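Local coordinates for uncharacterized NTF2-like protein (Cytophaga hutchinsonii ATCC 33406, PDB 3F14) that is of unknown function but adopts the NTF2-like fold of the SnoaL-like family, a scaffold that in relatives often encloses a small-molecule pocket, at residues A20-A23 with C24-D27. Sequence-based numbering, arbitrary orientation.
Sequences AVYA and CFND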
ATOM      1  N   ALA A  20     -16.658   5.270 -14.267  1.00 19.58           N
ATOM      2  CA  ALA A  20     -16.527   4.066 -15.107  1.00 19.88           C
ATOM      3  C   ALA A  20     -16.757   2.776 -14.341  1.00 22.04           C
ATOM      4  O   ALA A  20     -17.010   1.743 -14.959  1.00 22.34           O
ATOM      5  CB  ALA A  20     -15.134   4.027 -15.809  1.00 20.19           C
ATOM      6  N   VAL A  21     -16.679   2.806 -13.009  1.00 17.49           N
ATOM      7  CA  VAL A  21     -16.784   1.557 -12.248  1.00 18.93           C
ATOM      8  C   VAL A  21     -17.857   1.548 -11.168  1.00 16.96           C
ATOM      9  O   VAL A  21     -17.983   0.559 -10.434  1.00 18.14           O
ATOM     10  CB  VAL A  21     -15.399   1.118 -11.665  1.00 20.93           C
ATOM     11  CG1 VAL A  21     -14.423   0.848 -12.797  1.00 22.25           C
ATOM     12  CG2 VAL A  21     -14.836   2.170 -10.750  1.00 19.66           C
ATOM     13  N   TYR A  22     -18.668   2.602 -11.068  1.00 18.63           N
ATOM     14  CA  TYR A  22     -19.770   2.573 -10.086  1.00 18.82           C
ATOM     15  C   TYR A  22     -20.671   1.333 -10.214  1.00 20.19           C
ATOM     16  O   TYR A  22     -21.104   0.778  -9.192  1.00 19.37           O
ATOM     17  CB  TYR A  22     -20.649   3.813 -10.216  1.00 16.17           C
ATOM     18  CG  TYR A  22     -19.999   5.129  -9.866  1.00 19.36           C
ATOM     19  CD1 TYR A  22     -18.919   5.201  -9.012  1.00 17.66           C
ATOM     20  CD2 TYR A  22     -20.535   6.315 -10.359  1.00 16.42           C
ATOM     21  CE1 TYR A  22     -18.343   6.424  -8.729  1.00 17.63           C
ATOM     22  CE2 TYR A  22     -19.975   7.535 -10.052  1.00 16.57           C
ATOM     23  CZ  TYR A  22     -18.869   7.564  -9.242  1.00 15.27           C
ATOM     24  OH  TYR A  22     -18.295   8.760  -8.937  1.00 18.17           O
ATOM     25  N   ALA A  23     -20.939   0.919 -11.447  1.00 20.99           N
ATOM     26  CA  ALA A  23     -21.748  -0.293 -11.708  1.00 19.05           C
ATOM     27  C   ALA A  23     -21.078  -1.586 -11.204  1.00 19.99           C
ATOM     28  O   ALA A  23     -21.759  -2.605 -11.120  1.00 20.70           O
ATOM     29  CB  ALA A  23     -22.044  -0.401 -13.173  1.00 22.10           C
ATOM     30  N   CYS A  24     -19.769  -1.559 -10.890  1.00 16.50           N
ATOM     31  CA  CYS A  24     -19.055  -2.691 -10.349  1.00 17.38           C
ATOM     32  C   CYS A  24     -18.987  -2.675  -8.830  1.00 15.37           C
ATOM     33  O   CYS A  24     -18.415  -3.586  -8.256  1.00 19.07           O
ATOM     34  CB  CYS A  24     -17.604  -2.664 -10.864  1.00 20.60           C
ATOM     35  SG  CYS A  24     -17.518  -2.549 -12.667  1.00 27.49           S
ATOM     36  N   PHE A  25     -19.525  -1.652  -8.169  1.00 16.16           N
ATOM     37  CA  PHE A  25     -19.480  -1.604  -6.716  1.00 16.01           C
ATOM     38  C   PHE A  25     -20.386  -2.629  -6.110  1.00 16.27           C
ATOM     39  O   PHE A  25     -21.559  -2.759  -6.514  1.00 16.49           O
ATOM     40  CB  PHE A  25     -19.939  -0.249  -6.184  1.00 17.23           C
ATOM     41  CG  PHE A  25     -18.942   0.918  -6.359  1.00 17.23           C
ATOM     42  CD1 PHE A  25     -17.757   0.810  -7.093  1.00 17.04           C
ATOM     43  CD2 PHE A  25     -19.252   2.146  -5.797  1.00 15.95           C
ATOM     44  CE1 PHE A  25     -16.869   1.920  -7.187  1.00 17.47           C
ATOM     45  CE2 PHE A  25     -18.400   3.241  -5.909  1.00 17.80           C
ATOM     46  CZ  PHE A  25     -17.212   3.117  -6.597  1.00 16.58           C
ATOM     47  N   ASN A  26     -19.897  -3.344  -5.104  1.00 14.42           N
ATOM     48  CA  ASN A  26     -20.787  -4.182  -4.298  1.00 13.30           C
ATOM     49  C   ASN A  26     -21.790  -3.297  -3.550  1.00 14.16           C
ATOM     50  O   ASN A  26     -21.476  -2.190  -3.128  1.00 13.20           O
ATOM     51  CB  ASN A  26     -19.950  -5.029  -3.349  1.00 14.10           C
ATOM     52  CG  ASN A  26     -20.726  -6.156  -2.706  1.00 18.27           C
ATOM     53  OD1 ASN A  26     -21.382  -5.970  -1.685  1.00 17.43           O
ATOM     54  ND2 ASN A  26     -20.658  -7.335  -3.315  1.00 18.47           N
ATOM     55  N   ASP A  27     -22.984  -3.824  -3.290  1.00 13.54           N
ATOM     56  CA  ASP A  27     -23.999  -3.090  -2.521  1.00 14.22           C
ATOM     57  C   ASP A  27     -23.425  -2.576  -1.184  1.00 12.74           C
ATOM     58  O   ASP A  27     -23.825  -1.500  -0.745  1.00 13.80           O
ATOM     59  CB  ASP A  27     -25.224  -3.968  -2.269  1.00 13.02           C
ATOM     60  CG  ASP A  27     -26.072  -4.132  -3.504  1.00 15.38           C
ATOM     61  OD1 ASP A  27     -26.345  -3.097  -4.161  1.00 17.68           O
ATOM     62  OD2 ASP A  27     -26.412  -5.278  -3.830  1.00 18.84           O
TER
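In the turn that leads from helix 2-14 of this NTF2-like fold into the short strand 25-26, Tyr22 and Phe25 pack against each other where two successive i to i+3 backbone hydrogen bonds wind the chain. Cys24 N donates to Val21 O at 2.8 Å, and Phe25 N follows with a straighter bond of 3.1 Å to Tyr22 O (N-H...O 163°). The two bonds make consecutive turns of one short winding, which brings the two aromatic side chains alongside each other, pointing the same way. The edge of the Tyr22 ring is directed at the face of Phe25 in an offset edge-to-face pair, with planes at 69° and centroids 5.5 Å apart; Tyr22 CD1 leads, 3.6 Å from Phe25 CZ. Phe25 CG stands anti to its own carbonyl carbon (chi1 -74°), which turns the ring back over the Val21-Tyr22 backbone, with Tyr22 CA over its centre in a CH-pi contact of 4.0 Å. Val21 adds a methyl contact, CG2 to Phe25 CE1 at 4.1 Å. Phe25 also touches Val45 and Ile46 of helix 42-57 and Ile104 of strand 103-111, while Val21 meets Ile9 of helix 2-14. A serine in place of Phe25 would probably leave the Tyr22 edge without its aromatic partner and open a gap between the turn and helix 42-57. The Tyr22 ring has Phe25 along its CD1-CE1 edge, and its hydroxyl is hydrogen-bonded to Asn50 OD1 of helix 42-57; together the apolar edge contact and the polar bond probably limit its freedom to turn.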